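Local coordinates for protein 4-hydroxythreonine-4-phosphate dehydrogenase (Legionella pneumophila subsp. pneumophila, PDB 6XMY) that probably catalyses the NAD(P)-dependent oxidation of 4-(phosphooxy)-L-threonine, the step that yields 3-amino-2-oxopropyl phosphate on the pathway to pyridoxine 5'-phosphate, at residues A[148-153]-A[183-188]; A[152-157]-A[286-291]; A[176-181]-A[225-230]. All blocks are in the same frame, centred on the assembly; numbering follows the deposited sequence. Where two conformers were deposited one is given.

Interaction 1: A[148-153]-A[183-188]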
loop_
_atom_site.group_PDB
_atom_site.type_symbol
_atom_site.label_atom_id
_atom_site.label_comp_id
_atom_site.label_asym_id
_atom_site.label_seq_id
_atom_site.Cartn_x
_atom_site.Cartn_y
_atom_site.Cartn_z
ATOM N N VAL A 148 7.379 8.305 -12.338
ATOM C CA VAL A 148 6.566 7.325 -13.051
ATOM C C VAL A 148 5.202 7.947 -13.323
ATOM O O VAL A 148 4.555 8.464 -12.405
ATOM C CB VAL A 148 6.428 6.030 -12.232
ATOM C CG1 VAL A 148 5.523 5.043 -12.938
ATOM C CG2 VAL A 148 7.800 5.413 -11.985
ATOM N N GLU A 149 4.759 7.892 -14.581
ATOM C CA GLU A 149 3.481 8.507 -14.933
ATOM C C GLU A 149 2.304 7.737 -14.343
ATOM O O GLU A 149 1.379 8.338 -13.782
ATOM C CB GLU A 149 3.338 8.623 -16.448
ATOM C CG GLU A 149 1.934 9.015 -16.884
ATOM C CD GLU A 149 1.846 9.342 -18.356
ATOM O OE1 GLU A 149 1.851 10.544 -18.693
ATOM O OE2 GLU A 149 1.785 8.401 -19.177
ATOM N N THR A 150 2.311 6.410 -14.461
ATOM C CA THR A 150 1.189 5.585 -14.020
ATOM C C THR A 150 1.673 4.565 -13.003
ATOM O O THR A 150 2.458 3.669 -13.335
ATOM C CB THR A 150 0.518 4.875 -15.195
ATOM O OG1 THR A 150 0.167 5.835 -16.199
ATOM C CG2 THR A 150 -0.746 4.150 -14.717
ATOM N N VAL A 151 1.206 4.702 -11.767
ATOM C CA VAL A 151 1.309 3.649 -10.775
ATOM C C VAL A 151 -0.109 3.217 -10.432
ATOM O O VAL A 151 -1.086 3.913 -10.725
ATOM C CB VAL A 151 2.061 4.101 -9.515
ATOM C CG1 VAL A 151 3.463 4.573 -9.870
ATOM C CG2 VAL A 151 1.275 5.186 -8.815
ATOM N N VAL A 152 -0.222 2.046 -9.823
ATOM C CA VAL A 152 -1.527 1.475 -9.519
ATOM C C VAL A 152 -1.533 1.026 -8.068
ATOM O O VAL A 152 -0.636 0.295 -7.631
ATOM C CB VAL A 152 -1.874 0.289 -10.439
ATOM C CG1 VAL A 152 -3.236 -0.292 -10.039
ATOM C CG2 VAL A 152 -1.860 0.709 -11.900
ATOM N N MET A 153 -2.540 1.465 -7.327
ATOM C CA MET A 153 -2.789 0.963 -5.984
ATOM C C MET A 153 -3.639 -0.295 -6.090
ATOM O O MET A 153 -4.738 -0.270 -6.662
ATOM C CB MET A 153 -3.525 1.999 -5.139
ATOM C CG MET A 153 -4.037 1.437 -3.814
ATOM S SD MET A 153 -5.047 2.584 -2.854
ATOM C CE MET A 153 -3.914 3.963 -2.690
ATOM N N ILE A 183 -7.586 4.467 -17.933
ATOM C CA ILE A 183 -8.015 3.085 -17.715
ATOM C C ILE A 183 -7.060 2.122 -18.404
ATOM O O ILE A 183 -6.643 1.108 -17.826
ATOM C CB ILE A 183 -9.459 2.893 -18.209
ATOM C CG1 ILE A 183 -10.429 3.716 -17.355
ATOM C CG2 ILE A 183 -9.838 1.422 -18.179
ATOM C CD1 ILE A 183 -11.823 3.738 -17.925
ATOM N N ILE A 184 -6.695 2.433 -19.650
ATOM C CA ILE A 184 -5.758 1.591 -20.393
ATOM C C ILE A 184 -4.427 1.473 -19.656
ATOM O O ILE A 184 -3.894 0.373 -19.475
ATOM C CB ILE A 184 -5.578 2.136 -21.820
ATOM C CG1 ILE A 184 -6.871 1.951 -22.621
ATOM C CG2 ILE A 184 -4.406 1.440 -22.508
ATOM C CD1 ILE A 184 -6.970 2.856 -23.824
ATOM N N LYS A 185 -3.874 2.606 -19.221
ATOM C CA LYS A 185 -2.557 2.584 -18.597
ATOM C C LYS A 185 -2.594 1.855 -17.264
ATOM O O LYS A 185 -1.669 1.102 -16.932
ATOM C CB LYS A 185 -2.051 4.012 -18.428
ATOM C CG LYS A 185 -1.649 4.636 -19.752
ATOM C CD LYS A 185 -1.343 6.111 -19.604
ATOM C CE LYS A 185 -0.902 6.708 -20.931
ATOM N NZ LYS A 185 -0.633 8.166 -20.815
ATOM N N VAL A 186 -3.658 2.071 -16.486
ATOM C CA VAL A 186 -3.813 1.369 -15.216
ATOM C C VAL A 186 -3.898 -0.133 -15.444
ATOM O O VAL A 186 -3.222 -0.925 -14.770
ATOM C CB VAL A 186 -5.046 1.897 -14.463
ATOM C CG1 VAL A 186 -5.468 0.920 -13.372
ATOM C CG2 VAL A 186 -4.746 3.268 -13.886
ATOM N N ILE A 187 -4.758 -0.550 -16.378
ATOM C CA ILE A 187 -4.950 -1.980 -16.586
ATOM C C ILE A 187 -3.738 -2.624 -17.270
ATOM O O ILE A 187 -3.404 -3.781 -16.981
ATOM C CB ILE A 187 -6.306 -2.271 -17.261
ATOM C CG1 ILE A 187 -7.432 -1.799 -16.331
ATOM C CG2 ILE A 187 -6.452 -3.763 -17.554
ATOM C CD1 ILE A 187 -8.842 -2.029 -16.869
ATOM N N GLN A 188 -3.029 -1.888 -18.136
ATOM C CA GLN A 188 -1.767 -2.411 -18.667
ATOM C C GLN A 188 -0.787 -2.704 -17.534
ATOM O O GLN A 188 -0.164 -3.772 -17.495
ATOM C CB GLN A 188 -1.143 -1.411 -19.645
ATOM C CG GLN A 188 -1.751 -1.395 -21.043
ATOM C CD GLN A 188 -1.237 -0.237 -21.885
ATOM O OE1 GLN A 188 -0.633 0.709 -21.370
ATOM N NE2 GLN A 188 -1.477 -0.302 -23.185
#

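Interaction 2: A[152-157]-A[286-291]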
loop_
_atom_site.group_PDB
_atom_site.type_symbol
_atom_site.label_atom_id
_atom_site.label_comp_id
_atom_site.label_asym_id
_atom_site.label_seq_id
_atom_site.Cartn_x
_atom_site.Cartn_y
_atom_site.Cartn_z
ATOM N N VAL A 152 -0.222 2.046 -9.823
ATOM C CA VAL A 152 -1.527 1.475 -9.519
ATOM C C VAL A 152 -1.533 1.026 -8.068
ATOM O O VAL A 152 -0.636 0.295 -7.631
ATOM C CB VAL A 152 -1.874 0.289 -10.439
ATOM C CG1 VAL A 152 -3.236 -0.292 -10.039
ATOM C CG2 VAL A 152 -1.860 0.709 -11.900
ATOM N N MET A 153 -2.540 1.465 -7.327
ATOM C CA MET A 153 -2.789 0.963 -5.984
ATOM C C MET A 153 -3.639 -0.295 -6.090
ATOM O O MET A 153 -4.738 -0.270 -6.662
ATOM C CB MET A 153 -3.525 1.999 -5.139
ATOM C CG MET A 153 -4.037 1.437 -3.814
ATOM S SD MET A 153 -5.047 2.584 -2.854
ATOM C CE MET A 153 -3.914 3.963 -2.690
ATOM N N MET A 154 -3.135 -1.394 -5.545
ATOM C CA MET A 154 -3.866 -2.652 -5.553
ATOM C C MET A 154 -3.874 -3.204 -4.141
ATOM O O MET A 154 -2.816 -3.377 -3.536
ATOM C CB MET A 154 -3.255 -3.669 -6.523
ATOM C CG MET A 154 -4.051 -4.962 -6.596
ATOM S SD MET A 154 -3.346 -6.171 -7.722
ATOM C CE MET A 154 -1.969 -6.787 -6.763
ATOM N N LEU A 155 -5.054 -3.449 -3.602
ATOM C CA LEU A 155 -5.161 -4.185 -2.351
ATOM C C LEU A 155 -5.348 -5.667 -2.655
ATOM O O LEU A 155 -6.042 -6.042 -3.610
ATOM C CB LEU A 155 -6.289 -3.637 -1.468
ATOM C CG LEU A 155 -5.849 -2.489 -0.535
ATOM C CD1 LEU A 155 -5.498 -1.219 -1.315
ATOM C CD2 LEU A 155 -6.897 -2.192 0.532
ATOM N N ALA A 156 -4.709 -6.507 -1.850
ATOM C CA ALA A 156 -4.649 -7.930 -2.139
ATOM C C ALA A 156 -4.841 -8.729 -0.864
ATOM O O ALA A 156 -4.214 -8.441 0.159
ATOM C CB ALA A 156 -3.301 -8.293 -2.775
ATOM N N CYS A 157 -5.709 -9.729 -0.940
ATOM C CA CYS A 157 -5.885 -10.719 0.110
ATOM C C CYS A 157 -6.228 -12.037 -0.573
ATOM O O CYS A 157 -6.349 -12.101 -1.798
ATOM C CB CYS A 157 -6.965 -10.282 1.107
ATOM S SG CYS A 157 -8.598 -9.997 0.351
ATOM N N ILE A 286 -0.384 -2.871 -2.203
ATOM C CA ILE A 286 0.856 -2.941 -2.960
ATOM C C ILE A 286 0.788 -1.934 -4.098
ATOM O O ILE A 286 -0.235 -1.841 -4.792
ATOM C CB ILE A 286 1.152 -4.364 -3.461
ATOM C CG1 ILE A 286 2.455 -4.366 -4.254
ATOM C CG2 ILE A 286 0.024 -4.908 -4.296
ATOM C CD1 ILE A 286 2.926 -5.706 -4.525
ATOM N N THR A 287 1.869 -1.173 -4.280
ATOM C CA THR A 287 1.945 -0.206 -5.364
ATOM C C THR A 287 2.609 -0.867 -6.566
ATOM O O THR A 287 3.730 -1.385 -6.459
ATOM C CB THR A 287 2.738 1.029 -4.947
ATOM O OG1 THR A 287 2.130 1.624 -3.796
ATOM C CG2 THR A 287 2.770 2.035 -6.086
ATOM N N LEU A 288 1.922 -0.851 -7.705
ATOM C CA LEU A 288 2.442 -1.424 -8.938
ATOM C C LEU A 288 2.990 -0.321 -9.830
ATOM O O LEU A 288 2.379 0.744 -9.962
ATOM C CB LEU A 288 1.323 -2.145 -9.689
ATOM C CG LEU A 288 0.471 -3.077 -8.838
ATOM C CD1 LEU A 288 -0.624 -3.685 -9.702
ATOM C CD2 LEU A 288 1.314 -4.153 -8.150
ATOM N N GLY A 289 4.137 -0.590 -10.463
ATOM C CA GLY A 289 4.694 0.311 -11.455
ATOM C C GLY A 289 5.912 1.105 -11.025
ATOM O O GLY A 289 6.433 1.882 -11.836
ATOM N N LEU A 290 6.375 0.961 -9.789
ATOM C CA LEU A 290 7.599 1.628 -9.371
ATOM C C LEU A 290 8.801 0.757 -9.694
ATOM O O LEU A 290 8.663 -0.454 -9.889
ATOM C CB LEU A 290 7.569 1.843 -7.860
ATOM C CG LEU A 290 6.418 2.649 -7.265
ATOM C CD1 LEU A 290 6.521 2.588 -5.762
ATOM C CD2 LEU A 290 6.439 4.090 -7.767
ATOM N N PRO A 291 10.008 1.330 -9.726
ATOM C CA PRO A 291 11.213 0.506 -9.886
ATOM C C PRO A 291 11.637 -0.203 -8.610
ATOM O O PRO A 291 12.638 -0.929 -8.624
ATOM C CB PRO A 291 12.276 1.525 -10.331
ATOM C CG PRO A 291 11.826 2.799 -9.791
ATOM C CD PRO A 291 10.315 2.770 -9.770
#

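Interaction 3: A[176-181]-A[225-230]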
loop_
_atom_site.group_PDB
_atom_site.type_symbol
_atom_site.label_atom_id
_atom_site.label_comp_id
_atom_site.label_asym_id
_atom_site.label_seq_id
_atom_site.Cartn_x
_atom_site.Cartn_y
_atom_site.Cartn_z
ATOM N N ASP A 176 -14.411 13.264 -13.880
ATOM C CA ASP A 176 -13.506 13.967 -14.780
ATOM C C ASP A 176 -12.104 13.381 -14.767
ATOM O O ASP A 176 -11.369 13.564 -15.742
ATOM C CB ASP A 176 -13.460 15.454 -14.433
ATOM C CG ASP A 176 -14.742 16.172 -14.796
ATOM O OD1 ASP A 176 -15.392 15.762 -15.781
ATOM O OD2 ASP A 176 -15.098 17.149 -14.107
ATOM N N ALA A 177 -11.716 12.682 -13.700
ATOM C CA ALA A 177 -10.382 12.101 -13.656
ATOM C C ALA A 177 -10.258 10.849 -14.505
ATOM O O ALA A 177 -9.132 10.451 -14.829
ATOM C CB ALA A 177 -9.993 11.766 -12.219
ATOM N N ILE A 178 -11.369 10.215 -14.876
ATOM C CA ILE A 178 -11.331 8.933 -15.574
ATOM C C ILE A 178 -11.430 9.171 -17.074
ATOM O O ILE A 178 -12.474 9.585 -17.587
ATOM C CB ILE A 178 -12.429 7.983 -15.083
ATOM C CG1 ILE A 178 -12.199 7.649 -13.605
ATOM C CG2 ILE A 178 -12.465 6.722 -15.956
ATOM C CD1 ILE A 178 -13.382 7.007 -12.946
ATOM N N SER A 179 -10.342 8.891 -17.776
ATOM C CA SER A 179 -10.294 8.927 -19.227
ATOM C C SER A 179 -10.035 7.514 -19.732
ATOM O O SER A 179 -9.606 6.634 -18.978
ATOM C CB SER A 179 -9.165 9.838 -19.708
ATOM O OG SER A 179 -7.911 9.335 -19.290
ATOM N N SER A 180 -10.293 7.300 -21.024
ATOM C CA SER A 180 -9.977 6.001 -21.612
ATOM C C SER A 180 -8.486 5.692 -21.481
ATOM O O SER A 180 -8.107 4.564 -21.143
ATOM C CB SER A 180 -10.417 5.960 -23.076
ATOM O OG SER A 180 -11.831 6.066 -23.193
ATOM N N LEU A 181 -7.628 6.690 -21.723
ATOM C CA LEU A 181 -6.187 6.482 -21.622
ATOM C C LEU A 181 -5.773 6.078 -20.215
ATOM O O LEU A 181 -4.913 5.209 -20.042
ATOM C CB LEU A 181 -5.444 7.744 -22.054
ATOM C CG LEU A 181 -5.221 7.909 -23.555
ATOM C CD1 LEU A 181 -4.330 9.113 -23.828
ATOM C CD2 LEU A 181 -4.594 6.646 -24.126
ATOM N N ILE A 225 -20.409 4.137 -21.836
ATOM C CA ILE A 225 -20.474 4.128 -23.292
ATOM C C ILE A 225 -19.341 4.949 -23.892
ATOM O O ILE A 225 -18.696 4.528 -24.862
ATOM C CB ILE A 225 -21.861 4.618 -23.752
ATOM C CG1 ILE A 225 -22.928 3.588 -23.373
ATOM C CG2 ILE A 225 -21.879 4.889 -25.250
ATOM C CD1 ILE A 225 -24.357 4.067 -23.559
ATOM N N GLU A 226 -19.067 6.122 -23.326
ATOM C CA GLU A 226 -18.120 7.048 -23.936
ATOM C C GLU A 226 -16.667 6.806 -23.542
ATOM O O GLU A 226 -15.767 7.172 -24.309
ATOM C CB GLU A 226 -18.481 8.493 -23.564
ATOM C CG GLU A 226 -19.875 8.947 -24.004
ATOM C CD GLU A 226 -20.005 9.086 -25.507
ATOM O OE1 GLU A 226 -18.968 9.095 -26.209
ATOM O OE2 GLU A 226 -21.152 9.188 -25.988
ATOM N N ILE A 227 -16.410 6.192 -22.383
ATOM C CA ILE A 227 -15.064 6.141 -21.806
ATOM C C ILE A 227 -14.632 4.711 -21.502
ATOM O O ILE A 227 -13.571 4.256 -21.945
ATOM C CB ILE A 227 -14.982 6.995 -20.523
ATOM C CG1 ILE A 227 -15.285 8.465 -20.821
ATOM C CG2 ILE A 227 -13.622 6.831 -19.855
ATOM C CD1 ILE A 227 -14.184 9.176 -21.558
ATOM N N ILE A 228 -15.440 3.995 -20.718
ATOM C CA ILE A 228 -14.980 2.716 -20.172
ATOM C C ILE A 228 -14.994 1.616 -21.225
ATOM O O ILE A 228 -13.984 0.944 -21.450
ATOM C CB ILE A 228 -15.749 2.326 -18.902
ATOM C CG1 ILE A 228 -15.573 3.412 -17.838
ATOM C CG2 ILE A 228 -15.252 0.970 -18.401
ATOM C CD1 ILE A 228 -16.433 3.214 -16.598
ATOM N N THR A 229 -16.131 1.400 -21.880
ATOM C CA THR A 229 -16.179 0.376 -22.917
ATOM C C THR A 229 -15.160 0.604 -24.022
ATOM O O THR A 229 -14.500 -0.372 -24.414
ATOM C CB THR A 229 -17.615 0.192 -23.429
ATOM O OG1 THR A 229 -18.379 -0.473 -22.418
ATOM C CG2 THR A 229 -17.633 -0.625 -24.725
ATOM N N PRO A 230 -14.966 1.820 -24.550
ATOM C CA PRO A 230 -13.874 2.009 -25.519
ATOM C C PRO A 230 -12.514 1.607 -24.976
ATOM O O PRO A 230 -11.737 0.955 -25.688
ATOM C CB PRO A 230 -13.965 3.505 -25.856
ATOM C CG PRO A 230 -15.416 3.830 -25.665
ATOM C CD PRO A 230 -15.821 3.023 -24.456
HETATM O O HOH W 1 -12.934 6.805 -25.516
HETATM O O HOH W 2 -12.741 8.859 -24.636
#

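Interaction 1: A[148-153]-A[183-188]
Val152, the first residue of strand 152-156, and Thr150 in the loop before it face Val186 and Lys185 on helix 180-197, the CA atoms lying 6.1 Å apart for Val152 and Val186 and 6.6 Å for Thr150 and Lys185. Thr150 and Val152 both point at the helix, and Val151 between them turns its CB the other way; its side chain packs on helix 138-145. At the buried end, Val152 lays its CG2 branch 3.9 Å from CG1 of Val186, and the same methyl comes 3.6 Å from the Val186 backbone O. Val152 CG1 stands anti to its own N (chi1 178°), which leaves CG2 as the branch nearest the helix.

Helix 180-197 is one of the helices packed against the strands of this PdxA-family, isocitrate dehydrogenase-like alpha/beta fold. Here it lies along the start of strand 152-156, while Ile183, Ile184 and Ile187, on other sides of the same turns, pack against helix 223-237.

Thr150 sits one step nearer the surface. Its CG2 approaches Val186 CG2 at 4.2 Å, and its OG1 lies 3.6 Å from CB of Lys185, across whose chain the threonine runs at about a right angle. The methylene stem of Lys185 is extended from CG to NZ and so carries the ammonium past Thr150 to Glu149. There NZ makes a salt bridge with Glu149 OE2 at 2.9 Å. The ammonium approaches from above the carboxylate, 52° out of its plane, while OE1 stays 4.0 Å from NZ, so the grip is one-sided rather than bidentate. Glu149 is exposed and Lys185 partly so, which places this ion pair at the solvent edge of the contact; water would probably weaken its electrostatic contribution.

Interaction 2: A[152-157]-A[286-291]
Ile286 pairs with Met154 in a hydrogen-bonded antiparallel bridge: Ile286 N donates to Met154 O at 2.8 Å (175° at the hydrogen), and Met154 N returns the bond to Ile286 O at 3.0 Å. The two side chains run side by side in the same direction, bringing the methionine CE 3.7 Å from Ile286 CG2. Met154 reaches this position through a bend at its last torsion (chi3 76°).

Thr287 and Met153 form the next, non-hydrogen-bonded pair, and a CA-H...O contact runs from Thr287 CA to Val152 O at 3.5 Å. Their side chains share the face toward helix 138-145; on it Thr287 OG1 is hydrogen-bonded to NH1 of Arg294, on the adjacent strand 294-297, a residue predicted to bind the substrate. The pairing thus belongs to the antiparallel strands 284-288 and 152-156 in the core of the alpha/beta fold, one face lining the probable substrate pocket and the other covered by helix 180-197.

Leu288 closes the ladder opposite Val152, its N donating to Val152 O at 2.8 Å and its O accepting from Val152 N at 2.9 Å. Leu288 CD1 then reaches diagonally to Met154 CB, 4.1 Å away, on the helix-covered face.

Interaction 3: A[176-181]-A[225-230]
Ser180 gives its hydroxyl proton to the backbone O of Ile227, with OG and O 2.8 Å apart. The C=O...OG angle is 117° and OG lies in the carbonyl plane, so the bond uses a lone pair of that oxygen. With chi1 at -65°, OG is anti to its own carbonyl carbon, the rotation that points it at helix 223-237. Beside this bond, the CG2 methyl of Ile227 rests on the backbone that leads into Ser180, 3.6 Å from Ser180 N. It also touches CG2 of Ile178 at 4.1 Å.

Further out, a water donates to Ser180 OG at 2.7 Å and to Glu226 O at 3.1 Å, bridging the two segments. A second water position is too close to the first for both to be filled at once, so the detail of this bridge is doubtful. Pro230, four residues on, has no N-H to give Glu226 O, which probably helps leave that oxygen open to water; the helix is kinked there and has a wider pi-type turn at 225-228.

Behind Ser180, Ser179 is the N-cap of helix 180-197, its OG bonded to Leu182 N, capping a backbone N-H of its first turn. Ile183 of the same helix packs against Ile178, Ile227 and Ile228, backing the contact with apolar surface.

A single direct hydrogen bond therefore ties the start of one helix to an irregular turn of another near the surface. The hydroxyl donates to Ile227 O and probably accepts from water, while water serves Glu226 O at the kink.

How the interactions relate
Interactions 1 and 2 have centres about 10 Å apart and share Val152 and Met153, whereas the centre of interaction 3 is about 14 Å from that of interaction 1 and about 22 Å from that of interaction 2. Helix 180-197 joins interaction 1 to interaction 3: Ile183 CD1 sits 3.6 Å from Ile178 CG2. Along the chain, 176-181 falls between the two segments of interaction 1 and 225-230 follows them, so these contacts cross; 152-157 and 286-291 enclose both segments of interaction 3. The result is a layered path from the central strands 152-156 and 284-288, next to the probable substrate pocket, through helix 180-197 to the peripheral helix 223-237.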